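Local coordinates for protein nitrite oxidoreductase subunit A (Kuenenia stuttgartiensis, PDB 7B04) that belongs to the molybdopterin oxidoreductase family and carries a molybdenum atom and an iron/sulfur cluster, at residues 854-859 against 898-903; 860-865 against 892-897; 873-878 against 886-891. All blocks are in the same frame, centred on the assembly; numbering follows the deposited sequence.

Contact 1: residues 854-859 against 898-903; sequences TPYLPN and KKTKNF
Y856 and K901 bring their CA atoms to 4.3 Å where two irregular loops cross. Neither partner is a strand, yet the backbones are tied together: the N of N902 donates to the O of P855 over 2.9 Å.

The same asparagine grips a second carbonyl. With its CG anti to the backbone N (chi1 -173°), its side chain reaches T854, and ND2 donates to T854 O at 2.9 Å, with that oxygen close to the plane of the amide. Its OD1 accepts from the N of L904, so N902 is the N-cap of the helix that follows; an asparagine, with donor and acceptor on one short amide, can bind the opposite loop through its N-H and cap its own helix through its oxygen. T900 OG1 takes the N-H of L857 at 2.8 Å and is also hydrogen-bonded to the O of T897. The side chains of T900 and Y856 cross at about a right angle, while the tyrosine ring brings an edge, through CE2, to the O of K898 at 3.2 Å. P855 lies by one ring face.

The crossing thus joins the loop between strands 847-848 and 860-862 to the link from helix 894-897 to helix 903-906, whose W905 touches P855.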
loop_
_atom_site.group_PDB
_atom_site.type_symbol
_atom_site.label_atom_id
_atom_site.label_comp_id
_atom_site.label_asym_id
_atom_site.label_seq_id
_atom_site.Cartn_x
_atom_site.Cartn_y
_atom_site.Cartn_z
ATOM N N THR B 854 3.998 0.902 29.681
ATOM C CA THR B 854 3.561 -0.131 30.611
ATOM C C THR B 854 2.600 0.486 31.613
ATOM O O THR B 854 2.702 1.681 31.907
ATOM C CB THR B 854 4.757 -0.759 31.339
ATOM O OG1 THR B 854 4.301 -1.807 32.200
ATOM C CG2 THR B 854 5.491 0.284 32.165
ATOM N N PRO B 855 1.635 -0.286 32.128
ATOM C CA PRO B 855 0.794 0.231 33.218
ATOM C C PRO B 855 1.476 0.224 34.576
ATOM O O PRO B 855 1.005 0.917 35.489
ATOM C CB PRO B 855 -0.414 -0.725 33.214
ATOM C CG PRO B 855 -0.349 -1.441 31.890
ATOM C CD PRO B 855 1.108 -1.544 31.581
ATOM N N TYR B 856 2.549 -0.543 34.741
ATOM C CA TYR B 856 3.262 -0.738 35.995
ATOM C C TYR B 856 4.528 0.124 36.030
ATOM O O TYR B 856 4.729 1.005 35.184
ATOM C CB TYR B 856 3.533 -2.226 36.211
ATOM C CG TYR B 856 2.290 -3.065 36.010
ATOM C CD1 TYR B 856 2.064 -3.727 34.812
ATOM C CD2 TYR B 856 1.321 -3.163 37.005
ATOM C CE1 TYR B 856 0.924 -4.483 34.617
ATOM C CE2 TYR B 856 0.175 -3.916 36.817
ATOM C CZ TYR B 856 -0.016 -4.574 35.618
ATOM O OH TYR B 856 -1.147 -5.329 35.407
ATOM N N LEU B 857 5.371 -0.124 37.033
ATOM C CA LEU B 857 6.588 0.652 37.227
ATOM C C LEU B 857 7.440 0.655 35.959
ATOM O O LEU B 857 7.740 -0.417 35.414
ATOM C CB LEU B 857 7.407 0.076 38.382
ATOM C CG LEU B 857 8.615 0.907 38.824
ATOM C CD1 LEU B 857 8.160 2.148 39.571
ATOM C CD2 LEU B 857 9.582 0.082 39.665
ATOM N N PRO B 858 7.839 1.825 35.464
ATOM C CA PRO B 858 8.643 1.881 34.237
ATOM C C PRO B 858 9.990 1.196 34.412
ATOM O O PRO B 858 10.685 1.398 35.412
ATOM C CB PRO B 858 8.805 3.386 33.995
ATOM C CG PRO B 858 7.654 4.012 34.708
ATOM C CD PRO B 858 7.443 3.165 35.925
ATOM N N ASN B 859 10.348 0.369 33.429
ATOM C CA ASN B 859 11.676 -0.237 33.339
ATOM C C ASN B 859 11.979 -1.140 34.532
ATOM O O ASN B 859 13.131 -1.253 34.960
ATOM C CB ASN B 859 12.762 0.830 33.180
ATOM C CG ASN B 859 13.980 0.309 32.455
ATOM O OD1 ASN B 859 14.039 -0.863 32.088
ATOM N ND2 ASN B 859 14.961 1.176 32.240
ATOM N N LYS B 898 2.801 -6.148 39.962
ATOM C CA LYS B 898 1.409 -5.936 39.581
ATOM C C LYS B 898 0.744 -4.866 40.429
ATOM O O LYS B 898 -0.247 -4.272 39.994
ATOM C CB LYS B 898 0.614 -7.236 39.716
ATOM C CG LYS B 898 1.069 -8.356 38.814
ATOM C CD LYS B 898 0.109 -9.534 38.871
ATOM C CE LYS B 898 0.226 -10.279 40.192
ATOM N NZ LYS B 898 -0.646 -11.486 40.226
ATOM N N LYS B 899 1.270 -4.609 41.623
ATOM C CA LYS B 899 0.755 -3.583 42.515
ATOM C C LYS B 899 1.374 -2.216 42.257
ATOM O O LYS B 899 0.971 -1.241 42.900
ATOM C CB LYS B 899 0.988 -3.988 43.976
ATOM N N THR B 900 2.343 -2.116 41.347
ATOM C CA THR B 900 2.994 -0.840 41.081
ATOM C C THR B 900 2.077 0.021 40.212
ATOM O O THR B 900 0.925 -0.337 39.950
ATOM C CB THR B 900 4.358 -1.063 40.432
ATOM O OG1 THR B 900 4.179 -1.632 39.131
ATOM C CG2 THR B 900 5.194 -2.009 41.273
ATOM N N LYS B 901 2.609 1.122 39.675
ATOM C CA LYS B 901 1.802 2.093 38.938
ATOM C C LYS B 901 2.657 3.033 38.098
ATOM O O LYS B 901 3.549 3.709 38.623
ATOM C CB LYS B 901 0.976 2.975 39.896
ATOM C CG LYS B 901 -0.156 2.317 40.677
ATOM C CD LYS B 901 -1.321 1.951 39.783
ATOM C CE LYS B 901 -2.315 1.062 40.515
ATOM N NZ LYS B 901 -1.823 -0.340 40.629
ATOM N N ASN B 902 2.391 3.084 36.795
ATOM C CA ASN B 902 3.000 4.105 35.956
ATOM C C ASN B 902 2.285 5.429 36.193
ATOM O O ASN B 902 1.052 5.480 36.256
ATOM C CB ASN B 902 2.915 3.713 34.480
ATOM C CG ASN B 902 3.694 4.656 33.570
ATOM O OD1 ASN B 902 4.248 5.661 34.017
ATOM N ND2 ASN B 902 3.726 4.335 32.282
ATOM N N PHE B 903 3.060 6.504 36.352
ATOM C CA PHE B 903 2.434 7.788 36.639
ATOM C C PHE B 903 1.581 8.258 35.465
ATOM O O PHE B 903 0.468 8.754 35.665
ATOM C CB PHE B 903 3.488 8.832 37.020
ATOM C CG PHE B 903 4.418 9.216 35.902
ATOM C CD1 PHE B 903 5.507 8.423 35.583
ATOM C CD2 PHE B 903 4.221 10.392 35.195
ATOM C CE1 PHE B 903 6.370 8.782 34.564
ATOM C CE2 PHE B 903 5.083 10.758 34.178
ATOM C CZ PHE B 903 6.157 9.951 33.860
#

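Contact 2: residues 860-865 against 892-897; sequences AIVSTN and KSWEET
V862 and K892 form a parallel beta bridge, their CA atoms 5.2 Å apart, at the edge of a small mixed sheet, just where strand 890-892 gives way to helix 894-897. K892 joins the neighbouring strand through both of its backbone polar groups: its N donates to I861 O at 2.7 Å, and its O accepts from the N of S863 at 2.9 Å.

V862 and K892 start out on the same face of the sheet and then part. The lysine chain bends at its end and carries NZ away to a salt bridge with E877. V862 instead meets the helix. CG1, anti to the backbone N (chi1 172°), lies 3.5 Å from CB of W894, the two side chains running side by side; CG2 meets CG2 of T897 at 3.8 Å. A branched valine suits a place where two residues one helical turn apart must be met together. The methyl of T864 rests on CB of S893.

S893 is the N-cap of helix 894-897, its OG accepting from the N of E896. Just past strand 860-862, S863 OG accepts from the N of N865, an ST turn. The order strand, helix 882-887, parallel neighbouring strand resembles a beta-alpha-beta crossover, though with a long loop before the helix.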
loop_
_atom_site.group_PDB
_atom_site.type_symbol
_atom_site.label_atom_id
_atom_site.label_comp_id
_atom_site.label_asym_id
_atom_site.label_seq_id
_atom_site.Cartn_x
_atom_site.Cartn_y
_atom_site.Cartn_z
ATOM N N ALA B 860 10.957 -1.793 35.075
ATOM C CA ALA B 860 11.161 -2.696 36.198
ATOM C C ALA B 860 11.600 -4.067 35.701
ATOM O O ALA B 860 11.135 -4.547 34.663
ATOM C CB ALA B 860 9.881 -2.819 37.025
ATOM N N ILE B 861 12.496 -4.700 36.453
ATOM C CA ILE B 861 12.989 -6.032 36.122
ATOM C C ILE B 861 12.142 -7.045 36.881
ATOM O O ILE B 861 12.208 -7.126 38.110
ATOM C CB ILE B 861 14.475 -6.187 36.462
ATOM C CG1 ILE B 861 15.301 -5.119 35.745
ATOM C CG2 ILE B 861 14.960 -7.583 36.092
ATOM C CD1 ILE B 861 16.737 -5.041 36.207
ATOM N N VAL B 862 11.350 -7.824 36.148
ATOM C CA VAL B 862 10.445 -8.797 36.746
ATOM C C VAL B 862 11.220 -10.104 36.886
ATOM O O VAL B 862 11.312 -10.892 35.942
ATOM C CB VAL B 862 9.169 -8.968 35.920
ATOM C CG1 VAL B 862 8.343 -10.129 36.447
ATOM C CG2 VAL B 862 8.353 -7.684 35.942
ATOM N N SER B 863 11.778 -10.331 38.073
ATOM C CA SER B 863 12.496 -11.561 38.383
ATOM C C SER B 863 12.824 -11.580 39.868
ATOM O O SER B 863 12.878 -10.536 40.525
ATOM C CB SER B 863 13.781 -11.697 37.557
ATOM O OG SER B 863 14.465 -12.898 37.871
ATOM N N THR B 864 13.025 -12.791 40.393
ATOM C CA THR B 864 13.547 -12.993 41.740
ATOM C C THR B 864 14.885 -13.717 41.720
ATOM O O THR B 864 15.380 -14.115 42.782
ATOM C CB THR B 864 12.555 -13.776 42.608
ATOM O OG1 THR B 864 12.332 -15.071 42.038
ATOM C CG2 THR B 864 11.239 -13.039 42.709
ATOM N N ASN B 865 15.466 -13.910 40.544
ATOM C CA ASN B 865 16.732 -14.613 40.404
ATOM C C ASN B 865 17.808 -13.930 41.239
ATOM O O ASN B 865 18.090 -12.743 41.020
ATOM C CB ASN B 865 17.142 -14.646 38.932
ATOM C CG ASN B 865 18.298 -15.591 38.662
ATOM O OD1 ASN B 865 18.816 -16.237 39.572
ATOM N ND2 ASN B 865 18.709 -15.674 37.402
ATOM N N LYS B 892 12.446 -6.778 40.777
ATOM C CA LYS B 892 11.196 -6.857 41.517
ATOM C C LYS B 892 10.435 -8.090 41.055
ATOM O O LYS B 892 10.468 -8.433 39.872
ATOM C CB LYS B 892 10.356 -5.590 41.320
ATOM C CG LYS B 892 9.231 -5.419 42.327
ATOM C CD LYS B 892 8.508 -4.095 42.123
ATOM C CE LYS B 892 9.374 -2.916 42.541
ATOM N NZ LYS B 892 9.554 -2.847 44.017
ATOM N N SER B 893 9.751 -8.750 41.985
ATOM C CA SER B 893 8.996 -9.943 41.626
ATOM C C SER B 893 7.735 -9.567 40.858
ATOM O O SER B 893 7.251 -8.435 40.923
ATOM C CB SER B 893 8.620 -10.741 42.875
ATOM O OG SER B 893 7.583 -10.100 43.599
ATOM N N TRP B 894 7.200 -10.545 40.119
ATOM C CA TRP B 894 6.015 -10.270 39.308
ATOM C C TRP B 894 4.817 -9.930 40.181
ATOM O O TRP B 894 4.010 -9.063 39.832
ATOM C CB TRP B 894 5.686 -11.442 38.387
ATOM C CG TRP B 894 4.328 -11.280 37.751
ATOM C CD1 TRP B 894 3.271 -12.134 37.857
ATOM C CD2 TRP B 894 3.880 -10.189 36.923
ATOM N NE1 TRP B 894 2.200 -11.653 37.146
ATOM C CE2 TRP B 894 2.547 -10.462 36.563
ATOM C CE3 TRP B 894 4.476 -9.015 36.448
ATOM C CZ2 TRP B 894 1.798 -9.609 35.750
ATOM C CZ3 TRP B 894 3.727 -8.165 35.643
ATOM C CH2 TRP B 894 2.404 -8.468 35.304
ATOM N N GLU B 895 4.691 -10.595 41.328
ATOM C CA GLU B 895 3.562 -10.336 42.218
ATOM C C GLU B 895 3.648 -8.933 42.800
ATOM O O GLU B 895 2.631 -8.246 42.944
ATOM C CB GLU B 895 3.542 -11.389 43.329
ATOM C CG GLU B 895 2.515 -11.178 44.438
ATOM C CD GLU B 895 1.116 -10.942 43.915
ATOM O OE1 GLU B 895 0.603 -11.818 43.187
ATOM O OE2 GLU B 895 0.527 -9.888 44.239
ATOM N N GLU B 896 4.864 -8.480 43.109
ATOM C CA GLU B 896 5.057 -7.118 43.611
ATOM C C GLU B 896 4.881 -6.086 42.501
ATOM O O GLU B 896 4.418 -4.968 42.756
ATOM C CB GLU B 896 6.431 -6.981 44.262
ATOM N N THR B 897 5.265 -6.429 41.266
ATOM C CA THR B 897 5.151 -5.471 40.168
ATOM C C THR B 897 3.697 -5.164 39.829
ATOM O O THR B 897 3.386 -4.040 39.417
ATOM C CB THR B 897 5.879 -5.969 38.925
ATOM O OG1 THR B 897 5.680 -7.375 38.790
ATOM C CG2 THR B 897 7.373 -5.684 39.028
#

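Contact 3: residues 873-878 against 886-891; sequences YGIPEN and TVRNIK
Y873 turns the CD2-CE2 side of its ring to the other segment, and two kinds of polar group meet it there. The O of V887 approaches CD2 obliquely at 3.2 Å, whereas ND2 of N889 lies at the ring edge, in its plane, 3.6 Å from CE2, which makes this an edge contact and not a stack. Tyrosine and asparagine run side by side with ring and amide planes 61° apart; the OD1 end of that amide is held by R848. F636 meets the ring of Y873 edge-to-face.

Next along the loop, I875 and V887 cross at about a right angle, CD1 of the isoleucine touching CG2 of the valine at 3.6 Å. These branched aliphatic side chains suit a buried place, where they pack against each other.

R888 spans the polar part. Its chain leaves anti to the backbone N and then bends at chi3 (-61°), which lays the guanidinium against the backbone of the opposite loop: CA of E877 sits 3.7 Å above one face, toward the rim. NE makes a weak hydrogen bond to the O of P876 at 3.1 Å, and NH2 a weak one to the O of A879. Beyond it, E877 crosses I890 at about a right angle, its CG 3.9 Å from CD1 of the isoleucine.

The arginine therefore meets backbone carbonyls through weak bonds, and not the nearby carboxylate, whose OE2 is 6.7 Å from NE of R888. That carboxylate is engaged by K892 instead, so attraction between E877 and R888 is probably only long-range.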
loop_
_atom_site.group_PDB
_atom_site.type_symbol
_atom_site.label_atom_id
_atom_site.label_comp_id
_atom_site.label_asym_id
_atom_site.label_seq_id
_atom_site.Cartn_x
_atom_site.Cartn_y
_atom_site.Cartn_z
ATOM N N TYR B 873 21.130 2.681 40.642
ATOM C CA TYR B 873 21.767 4.023 40.560
ATOM C C TYR B 873 21.132 4.980 41.561
ATOM O O TYR B 873 21.175 6.166 41.340
ATOM C CB TYR B 873 21.767 4.592 39.145
ATOM C CG TYR B 873 22.431 3.713 38.125
ATOM C CD1 TYR B 873 23.762 3.871 37.817
ATOM C CD2 TYR B 873 21.734 2.715 37.483
ATOM C CE1 TYR B 873 24.385 3.063 36.891
ATOM C CE2 TYR B 873 22.343 1.894 36.560
ATOM C CZ TYR B 873 23.672 2.073 36.261
ATOM O OH TYR B 873 24.288 1.283 35.350
ATOM N N GLY B 874 20.590 4.459 42.652
ATOM C CA GLY B 874 19.953 5.302 43.670
ATOM C C GLY B 874 18.871 6.153 43.061
ATOM O O GLY B 874 18.791 7.322 43.414
ATOM N N ILE B 875 18.063 5.584 42.175
ATOM C CA ILE B 875 17.024 6.404 41.560
ATOM C C ILE B 875 15.681 5.965 42.135
ATOM O O ILE B 875 15.356 4.770 42.068
ATOM C CB ILE B 875 17.042 6.284 40.030
ATOM C CG1 ILE B 875 18.287 6.972 39.467
ATOM C CG2 ILE B 875 15.779 6.873 39.427
ATOM C CD1 ILE B 875 18.523 6.702 38.007
ATOM N N PRO B 876 14.893 6.870 42.706
ATOM C CA PRO B 876 13.646 6.458 43.352
ATOM C C PRO B 876 12.614 5.988 42.342
ATOM O O PRO B 876 12.679 6.286 41.148
ATOM C CB PRO B 876 13.179 7.732 44.062
ATOM C CG PRO B 876 13.743 8.836 43.232
ATOM C CD PRO B 876 15.074 8.332 42.732
ATOM N N GLU B 877 11.645 5.227 42.851
ATOM C CA GLU B 877 10.584 4.716 41.997
ATOM C C GLU B 877 9.588 5.804 41.618
ATOM O O GLU B 877 8.729 5.566 40.762
ATOM C CB GLU B 877 9.880 3.543 42.686
ATOM C CG GLU B 877 10.799 2.347 42.927
ATOM C CD GLU B 877 10.093 1.166 43.571
ATOM O OE1 GLU B 877 8.895 1.288 43.899
ATOM O OE2 GLU B 877 10.741 0.111 43.747
ATOM N N ASN B 878 9.683 6.986 42.235
ATOM C CA ASN B 878 8.867 8.130 41.852
ATOM C C ASN B 878 9.379 8.829 40.601
ATOM O O ASN B 878 8.669 9.690 40.069
ATOM C CB ASN B 878 8.818 9.170 42.977
ATOM C CG ASN B 878 8.515 8.567 44.329
ATOM O OD1 ASN B 878 7.888 7.514 44.429
ATOM N ND2 ASN B 878 8.956 9.242 45.384
ATOM N N THR B 886 15.126 5.727 32.217
ATOM C CA THR B 886 15.912 4.960 31.259
ATOM C C THR B 886 16.897 4.022 31.947
ATOM O O THR B 886 17.168 2.926 31.440
ATOM C CB THR B 886 16.657 5.918 30.326
ATOM O OG1 THR B 886 15.716 6.768 29.658
ATOM C CG2 THR B 886 17.454 5.150 29.296
ATOM N N VAL B 887 17.429 4.418 33.103
ATOM C CA VAL B 887 18.522 3.698 33.739
ATOM C C VAL B 887 18.131 3.108 35.090
ATOM O O VAL B 887 18.988 2.564 35.789
ATOM C CB VAL B 887 19.770 4.593 33.876
ATOM C CG1 VAL B 887 20.323 4.945 32.504
ATOM C CG2 VAL B 887 19.436 5.853 34.652
ATOM N N ARG B 888 16.861 3.192 35.479
ATOM C CA ARG B 888 16.431 2.599 36.746
ATOM C C ARG B 888 16.343 1.087 36.576
ATOM O O ARG B 888 15.355 0.563 36.055
ATOM C CB ARG B 888 15.096 3.177 37.204
ATOM C CG ARG B 888 14.774 2.809 38.648
ATOM C CD ARG B 888 13.298 2.931 38.997
ATOM N NE ARG B 888 12.775 4.284 38.847
ATOM C CZ ARG B 888 11.720 4.594 38.102
ATOM N NH1 ARG B 888 11.074 3.647 37.434
ATOM N NH2 ARG B 888 11.306 5.850 38.026
ATOM N N ASN B 889 17.384 0.379 37.019
ATOM C CA ASN B 889 17.445 -1.080 36.926
ATOM C C ASN B 889 17.137 -1.670 38.300
ATOM O O ASN B 889 18.027 -2.003 39.082
ATOM C CB ASN B 889 18.814 -1.521 36.414
ATOM C CG ASN B 889 19.097 -1.028 35.010
ATOM O OD1 ASN B 889 18.240 -1.098 34.131
ATOM N ND2 ASN B 889 20.305 -0.519 34.794
ATOM N N ILE B 890 15.846 -1.801 38.591
ATOM C CA ILE B 890 15.372 -2.322 39.870
ATOM C C ILE B 890 14.758 -3.698 39.644
ATOM O O ILE B 890 13.829 -3.850 38.840
ATOM C CB ILE B 890 14.366 -1.372 40.536
ATOM C CG1 ILE B 890 15.096 -0.159 41.115
ATOM C CG2 ILE B 890 13.590 -2.094 41.625
ATOM C CD1 ILE B 890 14.185 0.843 41.777
ATOM N N LYS B 891 15.278 -4.696 40.353
ATOM C CA LYS B 891 14.707 -6.033 40.313
ATOM C C LYS B 891 13.498 -6.105 41.239
ATOM O O LYS B 891 13.514 -5.559 42.347
ATOM C CB LYS B 891 15.754 -7.071 40.720
ATOM C CG LYS B 891 15.277 -8.511 40.668
ATOM C CD LYS B 891 16.434 -9.484 40.843
ATOM C CE LYS B 891 16.965 -9.466 42.270
ATOM N NZ LYS B 891 18.047 -10.472 42.475
#

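The three contacts sit on one side of the chain, about 28 to 31 Å from its centre, with contacts 1 and 2 centred 11 Å apart and contact 3 13 Å from either. Along the sequence they enclose one another like brackets: contact 1 outermost, then contact 2, then contact 3. Contacts 2 and 3 share the small sheet, since strands 860-862 and 890-892 are neighbours in it, and contact 3 packs the loop ahead of helix 882-887 on the end of that helix and the start of strand 890-892. Contact 1 joins the ends of the region, with Y856 packing on T897 of contact 2 and L857 on E877 of contact 3. Residues 854-903 thus fold back on themselves, probably as one local unit.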